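Local atomic coordinates of hypothetical sugar ABC-transporter sugar binding protein (Arthrobacter globiformis, PDB entry 7BVT), a protein that binds cyclic alpha-maltosyl-(1→6)-maltose and probably serves as the extracellular sugar-binding component of a bacterial ABC transporter. Residues Y146-F151 against D157-P162; T163-L168 against G227-Q232; V235-I238 against V242-Y245; T279-Y284 against V362-D367; Q324-S329 against D339-G344. All coordinates share one frame; numbering follows the deposited sequence.

Interaction 1: Y146-F151 against D157-P162; sequences YNKTLF and DPENPP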
# COMPACT_ATOMS: atom_id res chain seq x y z
N TYR A 146 9.47 -15.50 0.74
CA TYR A 146 9.67 -16.84 1.31
C TYR A 146 11.14 -17.05 1.61
O TYR A 146 12.02 -16.40 1.01
CB TYR A 146 9.11 -17.89 0.37
CG TYR A 146 9.87 -18.09 -0.91
CD1 TYR A 146 9.73 -17.25 -2.01
CD2 TYR A 146 10.71 -19.20 -1.05
CE1 TYR A 146 10.43 -17.46 -3.19
CE2 TYR A 146 11.35 -19.45 -2.25
CZ TYR A 146 11.26 -18.57 -3.31
OH TYR A 146 11.95 -18.83 -4.48
N ASN A 147 11.37 -18.05 2.44
CA ASN A 147 12.73 -18.42 2.92
C ASN A 147 13.21 -19.60 2.07
O ASN A 147 12.67 -20.71 2.23
CB ASN A 147 12.67 -18.72 4.39
CG ASN A 147 13.99 -19.14 5.02
OD1 ASN A 147 14.83 -19.70 4.33
ND2 ASN A 147 14.12 -18.84 6.29
N LYS A 148 14.21 -19.37 1.23
CA LYS A 148 14.63 -20.42 0.28
C LYS A 148 15.27 -21.57 1.07
O LYS A 148 15.11 -22.74 0.67
CB LYS A 148 15.61 -19.85 -0.75
CG LYS A 148 15.07 -18.73 -1.62
CD LYS A 148 15.91 -18.58 -2.90
CE LYS A 148 15.60 -17.31 -3.67
NZ LYS A 148 16.42 -17.24 -4.89
N THR A 149 16.03 -21.27 2.13
CA THR A 149 16.75 -22.33 2.88
C THR A 149 15.72 -23.26 3.53
O THR A 149 15.85 -24.51 3.43
CB THR A 149 17.67 -21.74 3.95
OG1 THR A 149 18.54 -20.91 3.16
CG2 THR A 149 18.36 -22.84 4.76
N LEU A 150 14.68 -22.68 4.15
CA LEU A 150 13.64 -23.50 4.81
C LEU A 150 12.83 -24.29 3.77
O LEU A 150 12.51 -25.46 4.04
CB LEU A 150 12.74 -22.60 5.64
CG LEU A 150 11.68 -23.35 6.46
CD1 LEU A 150 12.34 -24.43 7.30
CD2 LEU A 150 10.93 -22.41 7.36
N PHE A 151 12.44 -23.68 2.65
CA PHE A 151 11.80 -24.39 1.52
C PHE A 151 12.65 -25.59 1.11
O PHE A 151 12.15 -26.68 0.99
CB PHE A 151 11.67 -23.53 0.28
CG PHE A 151 10.35 -22.81 0.12
CD1 PHE A 151 9.80 -22.06 1.15
CD2 PHE A 151 9.71 -22.89 -1.09
CE1 PHE A 151 8.55 -21.47 0.97
CE2 PHE A 151 8.51 -22.22 -1.28
CZ PHE A 151 7.96 -21.51 -0.24
N ASP A 157 11.42 -27.07 -3.97
CA ASP A 157 12.35 -26.37 -4.91
C ASP A 157 12.48 -24.94 -4.40
O ASP A 157 11.50 -24.18 -4.38
CB ASP A 157 11.86 -26.49 -6.34
CG ASP A 157 12.73 -25.80 -7.37
OD1 ASP A 157 13.62 -25.01 -6.98
OD2 ASP A 157 12.41 -25.96 -8.54
N PRO A 158 13.68 -24.51 -3.94
CA PRO A 158 13.85 -23.16 -3.41
C PRO A 158 13.66 -22.03 -4.44
O PRO A 158 13.61 -20.88 -3.97
CB PRO A 158 15.30 -23.22 -2.87
CG PRO A 158 15.97 -24.15 -3.84
CD PRO A 158 14.96 -25.27 -3.98
N GLU A 159 13.52 -22.35 -5.73
CA GLU A 159 13.40 -21.34 -6.82
C GLU A 159 11.99 -21.36 -7.40
O GLU A 159 11.81 -20.69 -8.37
CB GLU A 159 14.44 -21.61 -7.93
CG GLU A 159 15.87 -21.51 -7.44
CD GLU A 159 16.21 -20.16 -6.87
OE1 GLU A 159 15.70 -19.20 -7.39
OE2 GLU A 159 16.94 -20.10 -5.87
N ASN A 160 11.04 -22.10 -6.80
CA ASN A 160 9.71 -22.40 -7.40
C ASN A 160 8.62 -22.06 -6.38
O ASN A 160 8.04 -22.96 -5.79
CB ASN A 160 9.58 -23.89 -7.77
CG ASN A 160 8.24 -24.32 -8.35
OD1 ASN A 160 7.67 -23.61 -9.18
ND2 ASN A 160 7.76 -25.51 -7.96
N PRO A 161 8.37 -20.78 -6.03
CA PRO A 161 7.37 -20.52 -4.99
C PRO A 161 5.99 -20.92 -5.50
O PRO A 161 5.72 -20.99 -6.71
CB PRO A 161 7.50 -19.03 -4.76
CG PRO A 161 8.06 -18.50 -6.03
CD PRO A 161 9.03 -19.55 -6.49
N PRO A 162 5.04 -21.02 -4.56
CA PRO A 162 3.66 -21.31 -4.94
C PRO A 162 3.05 -20.22 -5.82
O PRO A 162 3.43 -19.07 -5.65
CB PRO A 162 2.98 -21.44 -3.59
CG PRO A 162 3.83 -20.69 -2.64
CD PRO A 162 5.25 -20.97 -3.12
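The carbonyl oxygen of Pro158 sits in the plane of the Tyr146 ring, at its edge, and takes a short hydrogen bond of 2.7 Å from Tyr146 OH. This clasp joins the end of strand 140-147, where it runs into helix 148-153, to a type I beta turn from Asp157 to Asn160. The turn opens with an Asx turn in which Asp157 OD1 accepts from Glu159 N at 2.9 Å. Tyr146 is brought towards Pro158 O with its CG between the backbone N and the carbonyl carbon (chi1 70°), and the phenol donor is tilted 32° from the plane of the Pro158 carbonyl. Over one face of the ring comes Pro161, its CB 4.1 Å from the Tyr146 ring centroid in a CH-pi contact. Deeper in, Phe151 offers a face to Tyr146 CD2 and an edge to Pro162, with CE2 of Phe151 3.9 Å from Pro162 CD. Nearer to solvent, the extended Lys148 chain passes alongside Pro158 O. It meets a Glu159 side chain that bends back at chi2 in a salt bridge: Lys148 NZ donates to the syn lone pair of Glu159 OE2 at 3.1 Å, and weakly to Glu159 OE1 at 3.3 Å.

Interaction 2: T163-L168 against G227-Q232; sequences TTWDEL and GAEALQ
Trp165 and Ala230 mark the closest approach of the two backbones, and there their CA atoms stand 9.7 Å apart, so that the gap is bridged mainly by the large Trp165 side chain. Residues 163-168 lead into the first turn of helix 165-179, and residues 227-232 belong to the N-terminal half of helix 225-239. The contact is a helix-helix junction bridged by an indole within the alpha/beta solute-binding fold. Thr164 is the N-cap of the first helix, its OG1 accepting from Glu167 N at 3.0 Å. Just before it, Thr163 N and Thr163 OG1 both donate to Glu167 OE1, from the same face of the carboxylate plane, which holds the Glu167 side chain against the turn that precedes the helix. With its CG beside the backbone N, opposite the carbonyl carbon (chi1 -69°), Trp165 sends the six-membered end of its ring system out to helix 225-239. Trp165 CH2 comes to 3.7 Å from Ala230 CA and also meets the Ala230 methyl. The indole is fixed from other directions too: its NE1 donates to Gln207 OE1, and it stacks with the ring of Tyr233. Glu229 flanks the indole with an extended side chain whose carboxylate is turned 71° from the ring plane. Asp287 lies close to that carboxylate, and such a like-charged neighbour may favour a proton on one of the two acids. The nearest approach to Glu229 is to its backbone, with Trp165 CZ3 3.7 Å from Glu229 O and 4.0 Å from Glu229 CG.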
# COMPACT_ATOMS: atom_id res chain seq x y z
N THR A 163 2.14 -20.60 -6.71
CA THR A 163 1.51 -19.64 -7.65
C THR A 163 0.01 -19.55 -7.38
O THR A 163 -0.55 -18.54 -7.81
CB THR A 163 1.77 -19.98 -9.11
OG1 THR A 163 1.10 -21.19 -9.41
CG2 THR A 163 3.25 -20.09 -9.39
N THR A 164 -0.57 -20.54 -6.70
CA THR A 164 -1.99 -20.58 -6.37
C THR A 164 -2.20 -20.72 -4.85
O THR A 164 -1.31 -21.15 -4.14
CB THR A 164 -2.72 -21.70 -7.11
OG1 THR A 164 -2.28 -22.95 -6.57
CG2 THR A 164 -2.49 -21.66 -8.60
N TRP A 165 -3.42 -20.46 -4.39
CA TRP A 165 -3.78 -20.72 -2.96
C TRP A 165 -3.57 -22.20 -2.63
O TRP A 165 -3.05 -22.49 -1.60
CB TRP A 165 -5.22 -20.32 -2.72
CG TRP A 165 -5.45 -18.84 -2.77
CD1 TRP A 165 -4.57 -17.85 -3.08
CD2 TRP A 165 -6.69 -18.20 -2.45
NE1 TRP A 165 -5.19 -16.63 -2.97
CE2 TRP A 165 -6.48 -16.82 -2.58
CE3 TRP A 165 -7.93 -18.64 -2.00
CZ2 TRP A 165 -7.49 -15.88 -2.35
CZ3 TRP A 165 -8.92 -17.71 -1.74
CH2 TRP A 165 -8.71 -16.36 -1.92
N ASP A 166 -3.95 -23.07 -3.55
CA ASP A 166 -3.82 -24.52 -3.29
C ASP A 166 -2.34 -24.90 -3.19
O ASP A 166 -2.00 -25.68 -2.34
CB ASP A 166 -4.54 -25.31 -4.38
CG ASP A 166 -6.01 -25.51 -4.08
OD1 ASP A 166 -6.46 -25.10 -3.02
OD2 ASP A 166 -6.71 -26.01 -4.96
N GLU A 167 -1.49 -24.35 -4.04
CA GLU A 167 -0.05 -24.59 -3.97
C GLU A 167 0.51 -24.09 -2.65
O GLU A 167 1.36 -24.68 -2.08
CB GLU A 167 0.67 -23.97 -5.16
CG GLU A 167 0.41 -24.74 -6.44
CD GLU A 167 1.01 -24.18 -7.69
OE1 GLU A 167 1.83 -23.25 -7.58
OE2 GLU A 167 0.64 -24.64 -8.76
N LEU A 168 0.06 -22.92 -2.17
CA LEU A 168 0.58 -22.35 -0.93
C LEU A 168 0.14 -23.25 0.21
O LEU A 168 0.95 -23.49 1.09
CB LEU A 168 0.11 -20.90 -0.78
CG LEU A 168 0.48 -20.19 0.52
CD1 LEU A 168 0.41 -18.66 0.37
CD2 LEU A 168 -0.46 -20.60 1.64
N GLY A 227 -16.02 -13.34 -0.75
CA GLY A 227 -15.55 -13.06 0.61
C GLY A 227 -15.36 -14.31 1.43
O GLY A 227 -14.40 -14.41 2.19
N ALA A 228 -16.33 -15.24 1.39
CA ALA A 228 -16.22 -16.50 2.16
C ALA A 228 -15.07 -17.36 1.60
O ALA A 228 -14.37 -17.94 2.42
CB ALA A 228 -17.53 -17.28 2.07
N GLU A 229 -14.83 -17.32 0.31
CA GLU A 229 -13.69 -18.08 -0.29
C GLU A 229 -12.38 -17.53 0.33
O GLU A 229 -11.51 -18.31 0.77
CB GLU A 229 -13.66 -17.90 -1.80
CG GLU A 229 -12.66 -18.82 -2.46
CD GLU A 229 -12.53 -18.66 -3.96
OE1 GLU A 229 -13.44 -18.08 -4.57
OE2 GLU A 229 -11.47 -19.15 -4.50
N ALA A 230 -12.24 -16.21 0.41
CA ALA A 230 -11.01 -15.60 0.93
C ALA A 230 -10.89 -15.89 2.42
O ALA A 230 -9.80 -16.21 2.91
CB ALA A 230 -10.96 -14.10 0.63
N LEU A 231 -11.96 -15.71 3.20
CA LEU A 231 -11.87 -15.97 4.67
C LEU A 231 -11.70 -17.48 4.95
O LEU A 231 -10.97 -17.84 5.90
CB LEU A 231 -13.09 -15.38 5.39
CG LEU A 231 -13.02 -15.51 6.92
CD1 LEU A 231 -11.75 -14.93 7.50
CD2 LEU A 231 -14.26 -14.89 7.59
N GLN A 232 -12.30 -18.35 4.15
CA GLN A 232 -12.15 -19.83 4.33
C GLN A 232 -10.69 -20.20 4.07
O GLN A 232 -10.16 -21.10 4.76
CB GLN A 232 -13.06 -20.58 3.38
CG GLN A 232 -13.13 -22.07 3.70
CD GLN A 232 -13.79 -22.30 5.04
OE1 GLN A 232 -14.98 -21.92 5.24
NE2 GLN A 232 -13.07 -22.89 5.98

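Interaction 3: V235-I238 against V242-Y245; sequences VDLI and VSPY
Val242 begins the return of the chain beneath the end of helix 225-239, laying its CG1 3.9 Å from Leu237 CD2. Val242 CG1 stands opposite its own backbone N (chi1 168°), a placement that carries it to the leucine, while Gln173 of helix 165-179 is a further neighbour of the valine. Ser243 comes next and makes a backbone hydrogen bond: its N donates to Leu237 O at 3.0 Å with an N-H...O angle of 159°, approaching from above the carbonyl plane. Ser240 OG, in the intervening turn, is also hydrogen-bonded to Leu237 O, and to Asp236 O, so these two carbonyls near the helix end find partners locally. The hydroxyl of Ser243 lies against the aliphatic part of Leu237, OG being 3.4 Å from Leu237 CB, but its hydrogen bond goes to Tyr184 O. Replacing Leu237 by an alanine would probably open a gap beside Val242 CG1 and Leu168, and leave the side of the Ser243 hydroxyl less well covered. The serine carbonyl turns back to the helix, where Ile238 CA makes a CA-H...O contact of 3.2 Å with Ser243 O. Beyond Pro244, Tyr245 sets its CB 4.2 Å from Ile238 CG2, whereas the ring continues past the helix and its OH is hydrogen-bonded to Glu389 of helix 377-392. The Leu237 carbonyl is thus tied to the returning chain by a backbone bond, with Leu237 on Val242 and Ile238 on Tyr245 CB adding apolar contacts beside it.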
# COMPACT_ATOMS: atom_id res chain seq x y z
N VAL A 235 -8.90 -19.33 7.22
CA VAL A 235 -9.29 -20.23 8.35
C VAL A 235 -8.71 -21.63 8.10
O VAL A 235 -8.23 -22.27 9.07
CB VAL A 235 -10.81 -20.25 8.54
CG1 VAL A 235 -11.25 -21.35 9.49
CG2 VAL A 235 -11.29 -18.89 9.03
N ASP A 236 -8.65 -22.03 6.84
CA ASP A 236 -8.08 -23.35 6.48
C ASP A 236 -6.60 -23.38 6.80
O ASP A 236 -6.11 -24.41 7.29
CB ASP A 236 -8.28 -23.74 5.03
CG ASP A 236 -9.71 -24.11 4.68
OD1 ASP A 236 -10.51 -24.24 5.60
OD2 ASP A 236 -9.99 -24.22 3.48
N LEU A 237 -5.86 -22.32 6.47
CA LEU A 237 -4.41 -22.20 6.80
C LEU A 237 -4.20 -22.29 8.31
O LEU A 237 -3.28 -22.97 8.75
CB LEU A 237 -3.83 -20.88 6.24
CG LEU A 237 -3.67 -20.87 4.73
CD1 LEU A 237 -3.50 -19.45 4.20
CD2 LEU A 237 -2.44 -21.71 4.33
N ILE A 238 -5.04 -21.61 9.09
CA ILE A 238 -4.88 -21.57 10.57
C ILE A 238 -5.23 -22.95 11.13
O ILE A 238 -4.42 -23.43 11.97
CB ILE A 238 -5.79 -20.49 11.16
CG1 ILE A 238 -5.34 -19.10 10.73
CG2 ILE A 238 -5.86 -20.64 12.67
CD1 ILE A 238 -6.38 -18.00 10.96
N VAL A 242 -0.67 -24.60 9.41
CA VAL A 242 0.31 -23.99 8.44
C VAL A 242 0.54 -22.53 8.79
O VAL A 242 1.70 -22.08 8.73
CB VAL A 242 -0.12 -24.19 6.98
CG1 VAL A 242 0.72 -23.32 6.05
CG2 VAL A 242 -0.06 -25.65 6.58
N SER A 243 -0.50 -21.81 9.21
CA SER A 243 -0.45 -20.37 9.57
C SER A 243 -1.06 -20.14 10.95
O SER A 243 -2.24 -19.83 11.02
CB SER A 243 -1.25 -19.58 8.55
OG SER A 243 -0.75 -19.86 7.25
N PRO A 244 -0.36 -20.40 12.07
CA PRO A 244 -1.02 -20.31 13.36
C PRO A 244 -1.59 -18.92 13.61
O PRO A 244 -1.04 -17.94 13.21
CB PRO A 244 0.08 -20.66 14.38
CG PRO A 244 1.01 -21.55 13.58
CD PRO A 244 1.01 -20.94 12.19
N TYR A 245 -2.65 -18.90 14.40
CA TYR A 245 -3.26 -17.67 14.93
C TYR A 245 -2.31 -16.95 15.87
O TYR A 245 -1.61 -17.61 16.68
CB TYR A 245 -4.58 -17.97 15.65
CG TYR A 245 -5.13 -16.75 16.34
CD1 TYR A 245 -5.51 -15.64 15.61
CD2 TYR A 245 -5.25 -16.69 17.72
CE1 TYR A 245 -6.03 -14.51 16.23
CE2 TYR A 245 -5.73 -15.56 18.36
CZ TYR A 245 -6.15 -14.47 17.61
OH TYR A 245 -6.62 -13.35 18.26

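Interaction 4: T279-Y284 against V362-D367; sequences TAQVPY and VEQMAD
Gln281 and Gln364 are nearest across the contact, their CA atoms 6.8 Å apart where the chain leaving strand 277-280 passes the end of helix 359-363. Gln364 carries the contact with its side-chain amide. Its OE1 accepts from Val282 N at 2.9 Å, a nearly straight bond (N-H...O 166°) whose donor is tilted 28° from the carbonyl plane. The chain, extended beyond a CG that stands beside the backbone N (chi1 -76°), carries the amide across to Val282; Val282 CG2 rests 3.5 Å from Gln364 OE1. The other end of the amide is employed as well, NE2 donating to Leu142 O on strand 140-147, which fixes the flip of the group. A leucine in place of Gln364 would probably leave both Val282 N and Leu142 O without their mates. A water forms a second bridge, donating to Gln281 OE1 at 2.8 Å and to Asp367 OD2 at 2.6 Å; both oxygens are acceptors, and the water supplies a proton to each. Leu142 lines the glycan pocket, and the side chain of Val282 is about 11 Å from a bound glucose, so the glutamine probably belongs to a second shell, holding the carbonyl of a pocket residue behind the sugar-binding cleft of this solute-binding fold.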
# COMPACT_ATOMS: atom_id res chain seq x y z
N THR A 279 11.08 -13.76 -3.70
CA THR A 279 9.86 -12.95 -3.83
C THR A 279 9.06 -13.49 -4.99
O THR A 279 9.60 -14.13 -5.94
CB THR A 279 10.20 -11.46 -3.98
OG1 THR A 279 10.82 -11.32 -5.26
CG2 THR A 279 11.04 -10.91 -2.86
N ALA A 280 7.76 -13.24 -4.98
CA ALA A 280 6.89 -13.61 -6.09
C ALA A 280 5.60 -12.81 -6.04
O ALA A 280 5.31 -12.21 -4.97
CB ALA A 280 6.53 -15.08 -6.05
N GLN A 281 4.91 -12.85 -7.16
CA GLN A 281 3.50 -12.43 -7.23
C GLN A 281 2.74 -13.11 -6.08
O GLN A 281 3.00 -14.30 -5.77
CB GLN A 281 2.96 -12.82 -8.61
CG GLN A 281 1.47 -12.59 -8.78
CD GLN A 281 0.98 -12.95 -10.16
OE1 GLN A 281 0.63 -12.06 -10.95
NE2 GLN A 281 1.01 -14.23 -10.48
N VAL A 282 1.75 -12.43 -5.49
CA VAL A 282 0.94 -13.06 -4.42
C VAL A 282 0.19 -14.24 -5.01
O VAL A 282 -0.50 -14.08 -6.02
CB VAL A 282 -0.05 -12.11 -3.75
CG1 VAL A 282 -0.73 -12.86 -2.60
CG2 VAL A 282 0.67 -10.90 -3.19
N PRO A 283 0.31 -15.46 -4.43
CA PRO A 283 -0.46 -16.58 -4.98
C PRO A 283 -1.95 -16.27 -5.02
O PRO A 283 -2.47 -15.67 -4.07
CB PRO A 283 -0.19 -17.74 -4.05
CG PRO A 283 1.21 -17.43 -3.52
CD PRO A 283 1.23 -15.92 -3.38
N TYR A 284 -2.62 -16.70 -6.09
CA TYR A 284 -4.06 -16.40 -6.30
C TYR A 284 -4.82 -17.65 -6.69
O TYR A 284 -4.23 -18.66 -7.10
CB TYR A 284 -4.24 -15.28 -7.31
CG TYR A 284 -3.84 -15.55 -8.74
CD1 TYR A 284 -2.53 -15.41 -9.16
CD2 TYR A 284 -4.80 -15.84 -9.69
CE1 TYR A 284 -2.19 -15.57 -10.51
CE2 TYR A 284 -4.47 -16.04 -11.02
CZ TYR A 284 -3.16 -15.88 -11.44
OH TYR A 284 -2.86 -16.02 -12.77
N VAL A 362 7.07 -4.82 -8.98
CA VAL A 362 6.89 -3.86 -10.09
C VAL A 362 5.79 -4.37 -11.01
O VAL A 362 4.92 -3.59 -11.41
CB VAL A 362 8.23 -3.63 -10.81
CG1 VAL A 362 7.99 -2.76 -12.04
CG2 VAL A 362 9.27 -3.03 -9.87
N GLU A 363 5.83 -5.65 -11.36
CA GLU A 363 4.90 -6.25 -12.33
C GLU A 363 3.49 -6.22 -11.72
O GLU A 363 2.54 -6.01 -12.46
CB GLU A 363 5.41 -7.66 -12.68
CG GLU A 363 6.68 -7.58 -13.52
CD GLU A 363 7.20 -8.93 -13.99
OE1 GLU A 363 7.82 -8.97 -15.03
OE2 GLU A 363 6.98 -9.91 -13.28
N GLN A 364 3.39 -6.26 -10.40
CA GLN A 364 2.05 -6.29 -9.75
C GLN A 364 1.39 -4.91 -9.86
O GLN A 364 0.21 -4.83 -9.51
CB GLN A 364 2.13 -6.65 -8.27
CG GLN A 364 2.37 -8.14 -8.07
CD GLN A 364 2.24 -8.57 -6.62
OE1 GLN A 364 1.66 -9.63 -6.35
NE2 GLN A 364 2.77 -7.77 -5.67
N MET A 365 2.11 -3.83 -10.23
CA MET A 365 1.47 -2.49 -10.26
C MET A 365 0.26 -2.55 -11.21
O MET A 365 -0.73 -1.91 -10.90
CB MET A 365 2.45 -1.40 -10.66
CG MET A 365 3.46 -1.09 -9.57
SD MET A 365 2.76 -0.44 -8.08
CE MET A 365 2.11 1.13 -8.68
N ALA A 366 0.29 -3.40 -12.22
CA ALA A 366 -0.79 -3.55 -13.21
C ALA A 366 -2.05 -4.15 -12.59
O ALA A 366 -3.14 -3.85 -13.09
CB ALA A 366 -0.27 -4.43 -14.34
N ASP A 367 -1.91 -4.96 -11.55
CA ASP A 367 -3.06 -5.67 -10.93
C ASP A 367 -3.41 -5.11 -9.55
O ASP A 367 -4.17 -5.75 -8.84
CB ASP A 367 -2.71 -7.16 -10.86
CG ASP A 367 -2.45 -7.77 -12.23
OD1 ASP A 367 -3.27 -7.54 -13.15
OD2 ASP A 367 -1.48 -8.50 -12.36
O HOH W 1 0.15 -9.35 -10.51

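Interaction 5: Q324-S329 against D339-G344; sequences QVTEWS and DSVATG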
# COMPACT_ATOMS: atom_id res chain seq x y z
N GLN A 324 12.52 12.07 -13.20
CA GLN A 324 12.47 12.24 -11.72
C GLN A 324 11.92 10.97 -11.09
O GLN A 324 12.50 10.47 -10.13
CB GLN A 324 11.66 13.48 -11.34
CG GLN A 324 12.48 14.76 -11.40
CD GLN A 324 12.90 15.14 -12.80
OE1 GLN A 324 14.03 14.85 -13.23
NE2 GLN A 324 11.98 15.73 -13.56
N VAL A 325 10.81 10.45 -11.62
CA VAL A 325 10.15 9.26 -11.05
C VAL A 325 11.14 8.07 -11.12
O VAL A 325 11.24 7.30 -10.15
CB VAL A 325 8.86 8.97 -11.84
CG1 VAL A 325 8.35 7.53 -11.66
CG2 VAL A 325 7.80 10.00 -11.53
N THR A 326 11.90 7.94 -12.21
CA THR A 326 12.85 6.81 -12.34
C THR A 326 13.94 6.98 -11.29
O THR A 326 14.21 6.04 -10.52
CB THR A 326 13.47 6.79 -13.74
OG1 THR A 326 12.41 6.67 -14.68
CG2 THR A 326 14.43 5.64 -13.92
N GLU A 327 14.56 8.15 -11.23
CA GLU A 327 15.70 8.31 -10.28
C GLU A 327 15.23 8.20 -8.84
O GLU A 327 15.85 7.49 -8.04
CB GLU A 327 16.46 9.63 -10.45
CG GLU A 327 17.99 9.44 -10.50
CD GLU A 327 18.88 10.02 -9.40
OE1 GLU A 327 18.42 10.87 -8.59
OE2 GLU A 327 20.08 9.64 -9.36
N TRP A 328 14.09 8.82 -8.50
CA TRP A 328 13.50 8.73 -7.14
C TRP A 328 13.21 7.27 -6.73
O TRP A 328 13.51 6.89 -5.57
CB TRP A 328 12.20 9.55 -7.16
CG TRP A 328 11.28 9.41 -6.00
CD1 TRP A 328 10.03 8.87 -6.09
CD2 TRP A 328 11.42 9.88 -4.65
NE1 TRP A 328 9.40 8.95 -4.89
CE2 TRP A 328 10.21 9.59 -3.99
CE3 TRP A 328 12.42 10.55 -3.93
CZ2 TRP A 328 9.97 9.93 -2.67
CZ3 TRP A 328 12.20 10.86 -2.61
CH2 TRP A 328 10.98 10.56 -1.98
N SER A 329 12.57 6.50 -7.60
CA SER A 329 12.21 5.09 -7.33
C SER A 329 13.51 4.30 -7.14
O SER A 329 13.66 3.59 -6.13
CB SER A 329 11.37 4.53 -8.46
OG SER A 329 10.17 5.31 -8.61
N ASP A 339 2.84 4.34 -15.00
CA ASP A 339 2.77 3.07 -15.73
C ASP A 339 3.98 3.01 -16.67
O ASP A 339 4.61 1.92 -16.80
CB ASP A 339 1.46 2.93 -16.51
CG ASP A 339 0.15 2.67 -15.77
OD1 ASP A 339 0.16 2.57 -14.58
OD2 ASP A 339 -0.92 2.66 -16.44
N SER A 340 4.30 4.11 -17.33
CA SER A 340 5.32 4.14 -18.41
C SER A 340 6.69 3.81 -17.83
O SER A 340 7.52 3.23 -18.53
CB SER A 340 5.38 5.47 -19.06
OG SER A 340 5.91 6.44 -18.19
N VAL A 341 6.91 4.09 -16.56
CA VAL A 341 8.22 3.78 -15.93
C VAL A 341 8.20 2.32 -15.46
O VAL A 341 9.15 1.60 -15.75
CB VAL A 341 8.57 4.78 -14.82
CG1 VAL A 341 9.82 4.35 -14.07
CG2 VAL A 341 8.72 6.18 -15.36
N ALA A 342 7.14 1.88 -14.78
CA ALA A 342 7.01 0.50 -14.27
C ALA A 342 7.15 -0.51 -15.41
O ALA A 342 7.69 -1.60 -15.14
CB ALA A 342 5.69 0.31 -13.55
N THR A 343 6.76 -0.13 -16.63
CA THR A 343 6.79 -1.03 -17.80
C THR A 343 7.92 -0.66 -18.76
O THR A 343 8.02 -1.34 -19.79
CB THR A 343 5.46 -1.06 -18.55
OG1 THR A 343 5.24 0.24 -19.10
CG2 THR A 343 4.30 -1.44 -17.67
N GLY A 344 8.72 0.32 -18.45
CA GLY A 344 9.83 0.79 -19.30
C GLY A 344 11.07 -0.07 -19.18
O GLY A 344 11.46 -0.44 -18.07
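Val325 O, the carbonyl oxygen of a residue that faces Val341, is gripped twice by Ser329: OG donates to it at 2.7 Å and the backbone N at 3.0 Å, from opposite faces of the carbonyl plane. The serine hydroxyl, on the buried side of helix 322-332, thus finds its acceptor within its own helix. The short helix 339-342 has a similar arrangement at its end, where Thr343 OG1 and Thr343 N both donate to Asp339 O. Between the two helices lies a helix-loop-helix packing of the solute-binding fold, made by a few small side chains around Val341. Its two methyls divide the work. CG2, opposite the carbonyl carbon, approaches Val325 CG1 at 4.0 Å; CG1, opposite the backbone N (chi1 173°), lies 3.5 Å from Thr326 OG1. The threonine oxygen is not left facing hydrocarbon alone, for it is hydrogen-bonded to Pro322 O one turn earlier. Pro336 and Leu338, in the loop that joins the helices, also lean on Val325, and Pro336 touches Ser329. Ser340 turns to another neighbour, Asp117, through its OG. The small side chains allow the CA atoms of Thr326 and Val341 to stand 6.6 Å apart, and the direct contact between the helices is van der Waals packing around Val341, with the hydroxyls of Thr326 and Ser329 bonded within their own helix.

Interactions 1, 2 and 3 lie on the same side of the molecule's centre, as do 1, 2 and 4, whereas interaction 5 is about 38 Å from interaction 3, between centres, across that centre. Interactions 1, 2 and 4 touch one another, and 3 touches 2. Interactions 1 and 4 reach neighbouring strands, 140-147 and 277-280, of the one sheet. Interactions 2 and 3 share helix 225-239 and meet where Leu168 packs on Leu237. Interaction 4 touches interaction 5 through Val362 and Ala342. Chemistry follows place: the partly buried interactions 1 and 4 include a salt bridge and a water bridge, while the buried interactions 2 and 5 join helices mainly through van der Waals contacts and interaction 3 adds a backbone bond.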